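Local structure of ribonucleoside-diphosphate reductase (Pseudomonas aeruginosa, 5IM3) at residues Phe351-Ser356 and Val631-Asn636; Arg225-Thr230 and Leu298-Leu303; Phe684-Met689 and Glu741-Glu746; His390-Leu395 and Lys431-Thr436. The protein is a class I ribonucleotide reductase that probably reduces ribonucleoside diphosphates to deoxyribonucleotides for DNA synthesis and binds the allosteric effector dATP. One frame throughout, in Å; residues are numbered along the deposited sequence.

Contact 1 of 4, residues Phe351-Ser356 and Val631-Asn636; sequences FDYMSS and VRMLDN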
loop_
_atom_site.group_PDB
_atom_site.type_symbol
_atom_site.label_atom_id
_atom_site.label_comp_id
_atom_site.label_asym_id
_atom_site.label_seq_id
_atom_site.Cartn_x
_atom_site.Cartn_y
_atom_site.Cartn_z
ATOM N N PHE A 351 -26.147 48.337 3.761
ATOM C CA PHE A 351 -25.814 46.920 3.667
ATOM C C PHE A 351 -27.043 46.022 3.753
ATOM O O PHE A 351 -26.908 44.814 3.970
ATOM C CB PHE A 351 -24.800 46.497 4.741
ATOM C CG PHE A 351 -23.504 47.273 4.719
ATOM C CD1 PHE A 351 -23.203 48.150 3.688
ATOM C CD2 PHE A 351 -22.579 47.108 5.738
ATOM C CE1 PHE A 351 -22.012 48.850 3.684
ATOM C CE2 PHE A 351 -21.388 47.807 5.736
ATOM C CZ PHE A 351 -21.103 48.675 4.710
ATOM N N ASP A 352 -28.248 46.579 3.595
ATOM C CA ASP A 352 -29.444 45.742 3.572
ATOM C C ASP A 352 -29.452 44.822 2.357
ATOM O O ASP A 352 -29.947 43.690 2.436
ATOM C CB ASP A 352 -30.697 46.617 3.574
ATOM C CG ASP A 352 -30.949 47.274 4.917
ATOM O OD1 ASP A 352 -30.132 47.085 5.843
ATOM O OD2 ASP A 352 -31.967 47.987 5.041
ATOM N N TYR A 353 -28.913 45.296 1.235
ATOM C CA TYR A 353 -28.800 44.539 -0.000
ATOM C C TYR A 353 -27.547 45.030 -0.705
ATOM O O TYR A 353 -27.120 46.170 -0.505
ATOM C CB TYR A 353 -30.050 44.715 -0.879
ATOM C CG TYR A 353 -29.846 44.452 -2.358
ATOM C CD1 TYR A 353 -29.451 45.471 -3.219
ATOM C CD2 TYR A 353 -30.068 43.192 -2.897
ATOM C CE1 TYR A 353 -29.271 45.235 -4.575
ATOM C CE2 TYR A 353 -29.891 42.947 -4.247
ATOM C CZ TYR A 353 -29.494 43.973 -5.081
ATOM O OH TYR A 353 -29.317 43.728 -6.422
ATOM N N MET A 354 -26.941 44.162 -1.510
ATOM C CA MET A 354 -25.731 44.533 -2.233
ATOM C C MET A 354 -25.825 44.008 -3.654
ATOM O O MET A 354 -26.031 42.811 -3.866
ATOM C CB MET A 354 -24.479 43.989 -1.540
ATOM C CG MET A 354 -23.179 44.576 -2.070
ATOM S SD MET A 354 -23.132 46.383 -2.016
ATOM C CE MET A 354 -23.307 46.689 -0.259
ATOM N N SER A 355 -25.674 44.907 -4.619
ATOM C CA SER A 355 -25.639 44.505 -6.011
ATOM C C SER A 355 -24.437 43.603 -6.261
ATOM O O SER A 355 -23.482 43.559 -5.480
ATOM C CB SER A 355 -25.579 45.735 -6.916
ATOM O OG SER A 355 -26.645 46.625 -6.630
ATOM N N SER A 356 -24.496 42.872 -7.370
ATOM C CA SER A 356 -23.412 41.977 -7.730
ATOM C C SER A 356 -22.138 42.767 -8.022
ATOM O O SER A 356 -22.160 43.978 -8.261
ATOM C CB SER A 356 -23.795 41.146 -8.952
ATOM O OG SER A 356 -24.042 41.988 -10.062
ATOM N N VAL A 631 -35.577 44.004 -6.142
ATOM C CA VAL A 631 -36.082 43.513 -7.420
ATOM C C VAL A 631 -36.125 44.641 -8.442
ATOM O O VAL A 631 -35.785 44.447 -9.615
ATOM C CB VAL A 631 -37.466 42.860 -7.233
ATOM C CG1 VAL A 631 -38.072 42.478 -8.582
ATOM C CG2 VAL A 631 -37.358 41.633 -6.333
ATOM N N ARG A 632 -36.544 45.837 -8.020
ATOM C CA ARG A 632 -36.577 46.965 -8.943
ATOM C C ARG A 632 -35.183 47.273 -9.475
ATOM O O ARG A 632 -34.994 47.455 -10.683
ATOM C CB ARG A 632 -37.170 48.195 -8.260
ATOM C CG ARG A 632 -37.397 49.361 -9.212
ATOM C CD ARG A 632 -37.903 50.601 -8.486
ATOM N NE ARG A 632 -38.285 51.655 -9.421
ATOM C CZ ARG A 632 -39.497 51.786 -9.950
ATOM N NH1 ARG A 632 -40.462 50.931 -9.641
ATOM N NH2 ARG A 632 -39.747 52.780 -10.796
ATOM N N MET A 633 -34.192 47.333 -8.584
ATOM C CA MET A 633 -32.821 47.578 -9.021
ATOM C C MET A 633 -32.364 46.516 -10.012
ATOM O O MET A 633 -31.698 46.830 -11.007
ATOM C CB MET A 633 -31.890 47.618 -7.811
ATOM C CG MET A 633 -32.194 48.760 -6.856
ATOM S SD MET A 633 -31.287 48.652 -5.305
ATOM C CE MET A 633 -29.595 48.832 -5.857
ATOM N N LEU A 634 -32.716 45.252 -9.765
ATOM C CA LEU A 634 -32.316 44.188 -10.682
ATOM C C LEU A 634 -33.032 44.317 -12.020
ATOM O O LEU A 634 -32.441 44.060 -13.073
ATOM C CB LEU A 634 -32.584 42.820 -10.055
ATOM C CG LEU A 634 -31.648 42.408 -8.916
ATOM C CD1 LEU A 634 -32.052 41.054 -8.342
ATOM C CD2 LEU A 634 -30.192 42.372 -9.374
ATOM N N ASP A 635 -34.304 44.722 -12.003
ATOM C CA ASP A 635 -35.009 44.933 -13.260
ATOM C C ASP A 635 -34.389 46.085 -14.040
ATOM O O ASP A 635 -34.313 46.039 -15.273
ATOM C CB ASP A 635 -36.492 45.191 -13.001
ATOM C CG ASP A 635 -37.346 44.965 -14.239
ATOM O OD1 ASP A 635 -37.211 43.893 -14.866
ATOM O OD2 ASP A 635 -38.143 45.855 -14.593
ATOM N N ASN A 636 -33.926 47.123 -13.335
ATOM C CA ASN A 636 -33.234 48.223 -13.999
ATOM C C ASN A 636 -31.948 47.745 -14.661
ATOM O O ASN A 636 -31.588 48.214 -15.747
ATOM C CB ASN A 636 -32.927 49.333 -12.996
ATOM C CG ASN A 636 -34.153 50.137 -12.613
ATOM O OD1 ASN A 636 -35.288 49.713 -12.832
ATOM N ND2 ASN A 636 -33.928 51.311 -12.039
#

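Contact 2 of 4, residues Arg225-Thr230 and Leu298-Leu303; sequences RLLMDT and LGLQTL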
loop_
_atom_site.group_PDB
_atom_site.type_symbol
_atom_site.label_atom_id
_atom_site.label_comp_id
_atom_site.label_asym_id
_atom_site.label_seq_id
_atom_site.Cartn_x
_atom_site.Cartn_y
_atom_site.Cartn_z
ATOM N N ARG A 225 -12.226 52.902 10.534
ATOM C CA ARG A 225 -12.504 54.324 10.699
ATOM C C ARG A 225 -11.221 55.146 10.721
ATOM O O ARG A 225 -11.216 56.292 10.258
ATOM C CB ARG A 225 -13.317 54.547 11.972
ATOM C CG ARG A 225 -14.685 53.895 11.919
ATOM C CD ARG A 225 -15.395 53.961 13.252
ATOM N NE ARG A 225 -16.570 53.097 13.280
ATOM C CZ ARG A 225 -17.400 52.992 14.313
ATOM N NH1 ARG A 225 -17.194 53.701 15.417
ATOM N NH2 ARG A 225 -18.440 52.176 14.240
ATOM N N LEU A 226 -10.130 54.580 11.238
ATOM C CA LEU A 226 -8.852 55.282 11.214
ATOM C C LEU A 226 -8.295 55.365 9.798
ATOM O O LEU A 226 -7.819 56.425 9.372
ATOM C CB LEU A 226 -7.860 54.591 12.149
ATOM C CG LEU A 226 -8.240 54.607 13.634
ATOM C CD1 LEU A 226 -7.315 53.710 14.446
ATOM C CD2 LEU A 226 -8.222 56.028 14.179
ATOM N N LEU A 227 -8.347 54.258 9.050
ATOM C CA LEU A 227 -7.885 54.269 7.667
ATOM C C LEU A 227 -8.657 55.276 6.825
ATOM O O LEU A 227 -8.110 55.837 5.869
ATOM C CB LEU A 227 -8.016 52.868 7.064
ATOM C CG LEU A 227 -7.678 52.724 5.577
ATOM C CD1 LEU A 227 -6.240 53.148 5.302
ATOM C CD2 LEU A 227 -7.917 51.289 5.115
ATOM N N MET A 228 -9.927 55.514 7.160
ATOM C CA MET A 228 -10.740 56.454 6.398
ATOM C C MET A 228 -10.120 57.844 6.367
ATOM O O MET A 228 -10.368 58.613 5.431
ATOM C CB MET A 228 -12.144 56.516 6.998
ATOM C CG MET A 228 -13.189 57.133 6.087
ATOM S SD MET A 228 -13.773 55.980 4.832
ATOM C CE MET A 228 -14.623 54.786 5.870
ATOM N N ASP A 229 -9.318 58.188 7.379
ATOM C CA ASP A 229 -8.710 59.513 7.420
ATOM C C ASP A 229 -7.776 59.725 6.235
ATOM O O ASP A 229 -7.718 60.823 5.670
ATOM C CB ASP A 229 -7.960 59.700 8.740
ATOM C CG ASP A 229 -7.829 61.158 9.135
ATOM O OD1 ASP A 229 -8.829 61.900 9.026
ATOM O OD2 ASP A 229 -6.725 61.563 9.557
ATOM N N THR A 230 -7.036 58.683 5.843
ATOM C CA THR A 230 -6.181 58.786 4.663
ATOM C C THR A 230 -7.013 58.924 3.396
ATOM O O THR A 230 -6.650 59.680 2.487
ATOM C CB THR A 230 -5.268 57.562 4.557
ATOM O OG1 THR A 230 -4.541 57.394 5.778
ATOM C CG2 THR A 230 -4.283 57.722 3.404
ATOM N N LEU A 298 -11.811 44.773 6.595
ATOM C CA LEU A 298 -11.749 44.009 5.356
ATOM C C LEU A 298 -12.696 44.579 4.310
ATOM O O LEU A 298 -12.367 44.615 3.119
ATOM C CB LEU A 298 -12.074 42.544 5.633
ATOM C CG LEU A 298 -12.089 41.620 4.414
ATOM C CD1 LEU A 298 -10.726 41.596 3.737
ATOM C CD2 LEU A 298 -12.515 40.215 4.811
ATOM N N GLY A 299 -13.878 45.030 4.732
ATOM C CA GLY A 299 -14.833 45.570 3.778
ATOM C C GLY A 299 -14.336 46.837 3.108
ATOM O O GLY A 299 -14.489 47.011 1.896
ATOM N N LEU A 300 -13.728 47.735 3.884
ATOM C CA LEU A 300 -13.231 48.985 3.318
ATOM C C LEU A 300 -12.011 48.744 2.439
ATOM O O LEU A 300 -11.903 49.319 1.350
ATOM C CB LEU A 300 -12.899 49.972 4.438
ATOM C CG LEU A 300 -12.504 51.386 3.997
ATOM C CD1 LEU A 300 -13.654 52.056 3.272
ATOM C CD2 LEU A 300 -12.059 52.233 5.192
ATOM N N GLN A 301 -11.078 47.908 2.903
ATOM C CA GLN A 301 -9.953 47.504 2.068
ATOM C C GLN A 301 -10.428 46.988 0.717
ATOM O O GLN A 301 -9.867 47.342 -0.325
ATOM C CB GLN A 301 -9.132 46.430 2.783
ATOM C CG GLN A 301 -8.009 46.974 3.648
ATOM C CD GLN A 301 -6.757 47.277 2.847
ATOM O OE1 GLN A 301 -6.617 48.358 2.270
ATOM N NE2 GLN A 301 -5.836 46.318 2.806
ATOM N N THR A 302 -11.470 46.152 0.718
ATOM C CA THR A 302 -11.953 45.559 -0.526
ATOM C C THR A 302 -12.402 46.635 -1.506
ATOM O O THR A 302 -11.997 46.638 -2.674
ATOM C CB THR A 302 -13.103 44.595 -0.232
ATOM O OG1 THR A 302 -12.640 43.540 0.619
ATOM C CG2 THR A 302 -13.654 44.000 -1.525
ATOM N N LEU A 303 -13.255 47.551 -1.048
ATOM C CA LEU A 303 -13.731 48.621 -1.918
ATOM C C LEU A 303 -12.583 49.510 -2.373
ATOM O O LEU A 303 -12.447 49.805 -3.565
ATOM C CB LEU A 303 -14.799 49.445 -1.194
ATOM C CG LEU A 303 -16.117 48.718 -0.906
ATOM C CD1 LEU A 303 -17.057 49.602 -0.104
ATOM C CD2 LEU A 303 -16.784 48.265 -2.198
#

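Contact 3 of 4, residues Phe684-Met689 and Glu741-Glu746; sequences FADQSM and EVDLSE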
loop_
_atom_site.group_PDB
_atom_site.type_symbol
_atom_site.label_atom_id
_atom_site.label_comp_id
_atom_site.label_asym_id
_atom_site.label_seq_id
_atom_site.Cartn_x
_atom_site.Cartn_y
_atom_site.Cartn_z
ATOM N N PHE A 684 -35.686 27.429 9.940
ATOM C CA PHE A 684 -35.425 28.821 9.587
ATOM C C PHE A 684 -35.089 28.965 8.106
ATOM O O PHE A 684 -35.485 29.945 7.465
ATOM C CB PHE A 684 -34.294 29.382 10.448
ATOM C CG PHE A 684 -33.835 30.744 10.020
ATOM C CD1 PHE A 684 -34.649 31.851 10.201
ATOM C CD2 PHE A 684 -32.594 30.919 9.432
ATOM C CE1 PHE A 684 -34.233 33.109 9.801
ATOM C CE2 PHE A 684 -32.170 32.174 9.031
ATOM C CZ PHE A 684 -32.991 33.269 9.214
ATOM N N ALA A 685 -34.351 28.002 7.545
ATOM C CA ALA A 685 -34.018 28.058 6.124
ATOM C C ALA A 685 -35.270 27.951 5.264
ATOM O O ALA A 685 -35.386 28.619 4.230
ATOM C CB ALA A 685 -33.039 26.941 5.766
ATOM N N ASP A 686 -36.216 27.107 5.678
ATOM C CA ASP A 686 -37.466 26.955 4.941
ATOM C C ASP A 686 -38.285 28.239 4.982
ATOM O O ASP A 686 -38.679 28.772 3.938
ATOM C CB ASP A 686 -38.263 25.787 5.528
ATOM C CG ASP A 686 -39.474 25.418 4.691
ATOM O OD1 ASP A 686 -40.051 26.309 4.033
ATOM O OD2 ASP A 686 -39.852 24.227 4.695
ATOM N N GLN A 687 -38.543 28.754 6.188
ATOM C CA GLN A 687 -39.474 29.866 6.346
ATOM C C GLN A 687 -38.880 31.186 5.870
ATOM O O GLN A 687 -39.611 32.035 5.348
ATOM C CB GLN A 687 -39.899 29.972 7.806
ATOM C CG GLN A 687 -40.579 28.721 8.327
ATOM C CD GLN A 687 -40.815 28.765 9.820
ATOM O OE1 GLN A 687 -40.614 27.772 10.519
ATOM N NE2 GLN A 687 -41.241 29.919 10.321
ATOM N N SER A 688 -37.574 31.389 6.047
ATOM C CA SER A 688 -36.967 32.631 5.578
ATOM C C SER A 688 -37.009 32.716 4.058
ATOM O O SER A 688 -37.233 33.796 3.497
ATOM C CB SER A 688 -35.531 32.747 6.089
ATOM O OG SER A 688 -34.794 31.570 5.815
ATOM N N MET A 689 -36.806 31.590 3.370
ATOM C CA MET A 689 -36.916 31.595 1.916
ATOM C C MET A 689 -38.359 31.791 1.474
ATOM O O MET A 689 -38.620 32.487 0.486
ATOM C CB MET A 689 -36.354 30.297 1.336
ATOM C CG MET A 689 -34.988 30.462 0.695
ATOM S SD MET A 689 -34.980 31.729 -0.586
ATOM C CE MET A 689 -33.549 32.682 -0.090
ATOM N N GLU A 741 -38.655 12.735 -2.276
ATOM C CA GLU A 741 -39.436 13.071 -1.091
ATOM C C GLU A 741 -38.939 14.409 -0.574
ATOM O O GLU A 741 -37.752 14.551 -0.267
ATOM C CB GLU A 741 -39.307 11.990 -0.018
ATOM C CG GLU A 741 -40.070 12.294 1.257
ATOM C CD GLU A 741 -40.042 11.142 2.235
ATOM O OE1 GLU A 741 -40.492 10.037 1.864
ATOM O OE2 GLU A 741 -39.561 11.338 3.369
ATOM N N VAL A 742 -39.837 15.384 -0.487
ATOM C CA VAL A 742 -39.490 16.728 -0.046
ATOM C C VAL A 742 -40.627 17.262 0.812
ATOM O O VAL A 742 -41.800 16.970 0.562
ATOM C CB VAL A 742 -39.200 17.661 -1.245
ATOM C CG1 VAL A 742 -40.351 17.651 -2.230
ATOM C CG2 VAL A 742 -38.906 19.082 -0.777
ATOM N N ASP A 743 -40.270 18.027 1.840
ATOM C CA ASP A 743 -41.269 18.654 2.695
ATOM C C ASP A 743 -42.090 19.659 1.897
ATOM O O ASP A 743 -41.560 20.400 1.067
ATOM C CB ASP A 743 -40.587 19.349 3.872
ATOM C CG ASP A 743 -41.576 19.982 4.822
ATOM O OD1 ASP A 743 -42.010 21.121 4.552
ATOM O OD2 ASP A 743 -41.916 19.343 5.842
ATOM N N LEU A 744 -43.399 19.684 2.154
ATOM C CA LEU A 744 -44.322 20.549 1.427
ATOM C C LEU A 744 -45.051 21.521 2.351
ATOM O O LEU A 744 -46.097 22.060 1.975
ATOM C CB LEU A 744 -45.327 19.698 0.644
ATOM C CG LEU A 744 -45.100 19.514 -0.862
ATOM C CD1 LEU A 744 -43.654 19.180 -1.195
ATOM C CD2 LEU A 744 -46.025 18.426 -1.394
ATOM N N SER A 745 -44.517 21.773 3.544
ATOM C CA SER A 745 -45.197 22.630 4.502
ATOM C C SER A 745 -45.164 24.086 4.044
ATOM O O SER A 745 -44.297 24.510 3.274
ATOM C CB SER A 745 -44.561 22.504 5.887
ATOM O OG SER A 745 -43.252 23.047 5.901
ATOM N N GLU A 746 -46.135 24.856 4.538
ATOM C CA GLU A 746 -46.289 26.261 4.188
ATOM C C GLU A 746 -46.760 27.028 5.414
ATOM O O GLU A 746 -47.618 26.548 6.158
ATOM C CB GLU A 746 -47.298 26.445 3.047
ATOM C CG GLU A 746 -47.004 25.606 1.815
ATOM C CD GLU A 746 -48.075 25.738 0.749
ATOM O OE1 GLU A 746 -48.116 24.882 -0.161
ATOM O OE2 GLU A 746 -48.878 26.694 0.828
#

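Contact 4 of 4, residues His390-Leu395 and Lys431-Thr436; sequences HDNAML and KVVNDT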
loop_
_atom_site.group_PDB
_atom_site.type_symbol
_atom_site.label_atom_id
_atom_site.label_comp_id
_atom_site.label_asym_id
_atom_site.label_seq_id
_atom_site.Cartn_x
_atom_site.Cartn_y
_atom_site.Cartn_z
ATOM N N HIS A 390 -16.449 31.875 -30.533
ATOM C CA HIS A 390 -16.350 33.318 -30.705
ATOM C C HIS A 390 -17.135 34.056 -29.623
ATOM O O HIS A 390 -16.655 35.051 -29.069
ATOM C CB HIS A 390 -16.853 33.695 -32.097
ATOM C CG HIS A 390 -16.754 35.155 -32.410
ATOM N ND1 HIS A 390 -17.602 36.093 -31.862
ATOM C CD2 HIS A 390 -15.928 35.835 -33.240
ATOM C CE1 HIS A 390 -17.291 37.290 -32.327
ATOM N NE2 HIS A 390 -16.279 37.160 -33.166
ATOM N N ASP A 391 -18.343 33.579 -29.312
ATOM C CA ASP A 391 -19.139 34.202 -28.259
ATOM C C ASP A 391 -18.453 34.072 -26.905
ATOM O O ASP A 391 -18.435 35.025 -26.116
ATOM C CB ASP A 391 -20.534 33.579 -28.215
ATOM C CG ASP A 391 -21.353 33.895 -29.450
ATOM O OD1 ASP A 391 -21.047 34.897 -30.128
ATOM O OD2 ASP A 391 -22.310 33.147 -29.741
ATOM N N ASN A 392 -17.881 32.899 -26.619
ATOM C CA ASN A 392 -17.135 32.711 -25.379
ATOM C C ASN A 392 -16.084 33.795 -25.211
ATOM O O ASN A 392 -15.957 34.398 -24.139
ATOM C CB ASN A 392 -16.469 31.333 -25.368
ATOM C CG ASN A 392 -17.363 30.247 -24.800
ATOM O OD1 ASN A 392 -16.871 29.242 -24.294
ATOM N ND2 ASN A 392 -18.677 30.438 -24.881
ATOM N N ALA A 393 -15.322 34.060 -26.272
ATOM C CA ALA A 393 -14.263 35.058 -26.188
ATOM C C ALA A 393 -14.839 36.447 -25.932
ATOM O O ALA A 393 -14.350 37.177 -25.064
ATOM C CB ALA A 393 -13.424 35.040 -27.466
ATOM N N MET A 394 -15.890 36.827 -26.670
ATOM C CA MET A 394 -16.455 38.170 -26.520
ATOM C C MET A 394 -17.079 38.362 -25.143
ATOM O O MET A 394 -16.903 39.413 -24.516
ATOM C CB MET A 394 -17.502 38.431 -27.605
ATOM C CG MET A 394 -16.967 38.398 -29.028
ATOM S SD MET A 394 -15.563 39.491 -29.282
ATOM C CE MET A 394 -14.218 38.350 -29.124
ATOM N N LEU A 395 -17.824 37.365 -24.663
ATOM C CA LEU A 395 -18.475 37.477 -23.364
ATOM C C LEU A 395 -17.462 37.511 -22.228
ATOM O O LEU A 395 -17.735 38.093 -21.173
ATOM C CB LEU A 395 -19.451 36.315 -23.181
ATOM C CG LEU A 395 -20.599 36.281 -24.194
ATOM C CD1 LEU A 395 -21.347 34.958 -24.137
ATOM C CD2 LEU A 395 -21.553 37.435 -23.948
ATOM N N LYS A 431 -10.942 21.459 -25.997
ATOM C CA LYS A 431 -9.574 21.941 -25.902
ATOM C C LYS A 431 -9.448 23.350 -26.469
ATOM O O LYS A 431 -8.680 24.167 -25.958
ATOM C CB LYS A 431 -8.632 20.982 -26.625
ATOM C CG LYS A 431 -7.194 21.469 -26.674
ATOM C CD LYS A 431 -6.530 21.366 -25.307
ATOM C CE LYS A 431 -6.191 19.922 -24.982
ATOM N NZ LYS A 431 -5.282 19.839 -23.816
ATOM N N VAL A 432 -10.182 23.639 -27.547
ATOM C CA VAL A 432 -10.199 24.996 -28.083
ATOM C C VAL A 432 -10.831 25.953 -27.076
ATOM O O VAL A 432 -10.349 27.065 -26.869
ATOM C CB VAL A 432 -10.939 25.028 -29.432
ATOM C CG1 VAL A 432 -10.980 26.445 -29.992
ATOM C CG2 VAL A 432 -10.268 24.073 -30.430
ATOM N N VAL A 433 -11.923 25.531 -26.437
ATOM C CA VAL A 433 -12.531 26.328 -25.371
ATOM C C VAL A 433 -11.512 26.590 -24.275
ATOM O O VAL A 433 -11.315 27.725 -23.833
ATOM C CB VAL A 433 -13.775 25.611 -24.812
ATOM C CG1 VAL A 433 -14.293 26.330 -23.569
ATOM C CG2 VAL A 433 -14.854 25.509 -25.872
ATOM N N ASN A 434 -10.858 25.520 -23.819
ATOM C CA ASN A 434 -9.899 25.622 -22.729
ATOM C C ASN A 434 -8.833 26.671 -23.020
ATOM O O ASN A 434 -8.499 27.486 -22.155
ATOM C CB ASN A 434 -9.260 24.253 -22.499
ATOM C CG ASN A 434 -8.245 24.262 -21.387
ATOM O OD1 ASN A 434 -8.576 24.016 -20.227
ATOM N ND2 ASN A 434 -6.998 24.545 -21.732
ATOM N N ASP A 435 -8.294 26.670 -24.244
ATOM C CA ASP A 435 -7.236 27.609 -24.589
ATOM C C ASP A 435 -7.767 29.009 -24.852
ATOM O O ASP A 435 -6.997 29.971 -24.772
ATOM C CB ASP A 435 -6.464 27.102 -25.806
ATOM C CG ASP A 435 -5.698 25.823 -25.513
ATOM O OD1 ASP A 435 -6.249 24.942 -24.817
ATOM O OD2 ASP A 435 -4.544 25.699 -25.973
ATOM N N THR A 436 -9.057 29.143 -25.158
ATOM C CA THR A 436 -9.662 30.467 -25.245
ATOM C C THR A 436 -9.794 31.090 -23.862
ATOM O O THR A 436 -9.525 32.281 -23.681
ATOM C CB THR A 436 -11.022 30.364 -25.933
ATOM O OG1 THR A 436 -10.832 29.943 -27.289
ATOM C CG2 THR A 436 -11.759 31.700 -25.909
#

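Contact 1 of 4, residues Phe351-Ser356 and Val631-Asn636
Tyr353 makes the first touch from residues 351-356, setting its ring beside Met633 and its hydroxyl on Leu634, both of helix 620-640. Its CG stands anti to the backbone N (chi1 157°), which carries the phenol across to the helix. Met633 arrives at the ring edge, not over a face: its CE lies near the ring plane, 3.8 Å from Tyr353 CE1. The sulfur sits obliquely to the ring, SD being 5.0 Å from the centroid and 55° off the normal, a Met-aromatic contact. The tyrosine and methionine chains run alongside each other, head to tail. Farther out, Tyr353 OH is 3.4 Å from Leu634 CD2, so the hydroxyl lies against the leucine branch in van der Waals contact, with no hydrogen bond joining the two segments.

The contact packs a helix of the alpha-beta barrel on its sheet: strand 353-355 pairs antiparallel with strand 600-608, and helix 620-640 belongs to the beta-alpha-beta crossover linking 600-608 to its parallel neighbour 659-663. The helical segment follows strand 353-355 almost exactly, at 7° and 10.2 Å between axes.

Next along the strand, Met354 points away from the helix, while its backbone pairs with Ser606. Ser355 then brings OG to 3.8 Å from Met633 CE. The bend at the end of the methionine chain sets that methyl between the serine hydroxyl and the tyrosine edge. Leu330 packs on both Ser355 and Met633, Leu347 on Tyr353, and Phe344 on Met633.

Contact 2 of 4, residues Arg225-Thr230 and Leu298-Leu303
A helix-helix packing joins the second ATP cone region to the all-alpha domain here, with Leu227 and Met228 of helix 219-239 meeting Leu300 and Gln301 of helix 297-307. The two helices run in roughly the same direction: the axes of the two segments are 26° apart and approach to 10.4 Å. No hydrogen bond spans the gap, and between these segments the contact is made mainly by apolar side chains.

Leu300 reaches across and is touched by both residues of the first helix. Met228 starts off to one side of the interface, but its chain, bent at chi2 (79°) and at chi3, curls back until CE lies 3.7 Å from Leu300 CD2 and 3.9 Å from Leu300 CD1. The methionine methyl therefore fits against the fork of the leucine. Leu227 points toward the partner helix and sets its CD2 4.2 Å from Leu300 CD2. That same methyl also brushes the amide oxygen of Gln301, whose side chain folds round toward the contact. Pro319, at the start of helix 319-330, packs on both Met228 and Leu300. Within helix 297-307, Leu298 O accepts from Thr302 N and, on the opposite face of its carbonyl plane, from Thr302 OG1 at 2.7 Å.

Contact 3 of 4, residues Phe684-Met689 and Glu741-Glu746
An Asx turn in the loop before helix 751-757 places Asp743 and Ser745 opposite Asp686 of helix 679-707, where a lysine from elsewhere in the chain joins the two carboxylates. Asp686 points at the loop and brings its OD2 to 3.8 Å from Asp743 OD1. CG anti to the backbone N (chi1 -171°) carries the carboxylate out from the helix. The two acidic side chains cross at about a right angle, and their carboxylate planes are turned 88° apart.

Two like charges this close would be expected to repel, but Lys868 NZ forms salt bridges with both Asp686 OD2 and Asp743 OD1, which probably offsets the cost and leaves both carboxylates ionised. Asp686 OD1 in turn accepts a hydrogen bond from Trp869 NE1, so both oxygens of this buried group have partners. Arg865 adds only long, weak ion pairs.

Ser745 OG also comes to 3.8 Å from Asp686 OD2, too far for a hydrogen bond. Its hydroxyl is committed to its own loop, donating to Asp743 OD1 at 2.7 Å on the syn side. OG sits between the backbone N and the carbonyl carbon, from where it can turn back to that aspartate. Ser745 N reaches the same oxygen at 2.8 Å with a fairly straight N-H (161°), but from above the carboxylate plane. Ser745 OG, Ser745 N and Lys868 NZ thus converge on Asp743 OD1. An aspartate oxygen accepting from the backbone N two residues on is the defining bond of the Asx turn, and here the serine hydroxyl reinforces it.

Contact 4 of 4, residues His390-Leu395 and Lys431-Thr436
Two neighbouring helices of the barrel domain pack together at the subunit interface, Ala393 against Thr436 and Asn392 against Val433. Each subunit contributes such a pair, consistent with the four-helix bundle at the dimer interface of class I reductases, beside which the specificity effector binds.

The backbones come close, with Ala393 CA and Thr436 CA 6.6 Å apart, because so little lies between them. Ala393 CB meets Thr436 CG2 at 4.0 Å, methyl against methyl. With chi1 at -65°, the threonine sends CG2 toward the alanine and folds OG1 back over its own helix, where it donates to Val432 O at 2.9 Å. Thr436 N bonds to that carbonyl from the opposite face, so two donors grip one oxygen. Thr436 OG1 is also hydrogen-bonded to Tyr386 OH of the second subunit.

One turn earlier in helix 427-440, Val433 CG1 lies 4.0 Å from Asn392 OD1, the two side chains crossing at a slant. The asparagine oxygen accepts instead from Asn404 ND2, in strand 401-405 of the underlying sheet.

The chemistry divides the work: methyl groups of Ala393, Thr436 and Val433, with the amide oxygen of Asn392, close the gap between the helices, while the polar ends of Asn392 and Thr436 find stronger partners in the sheet and in the other subunit, tying this seam to both.

Of the four, contact 4 alone lies near a nucleotide: the Ala393 side chain is about 8 Å from a bound dATP, and that of Thr436 about 4 Å from the dATP-binding Val440. Contacts 1 to 3 lie away from the known nucleotide sites. Contact 4 is nested in the long loop that contact 1 closes, yet their centres are 30 Å apart. Contacts 1 and 2 come nearest, about 6 Å between closest atoms without touching, and helix 319-330 packs on both. Helix 679-707, which carries Asp686 of contact 3, also packs on helix 620-640 beside contact 1, 25 Å away between centres. Contacts 2 and 3, 39 Å apart between centres, lie on opposite sides of the chain's centre.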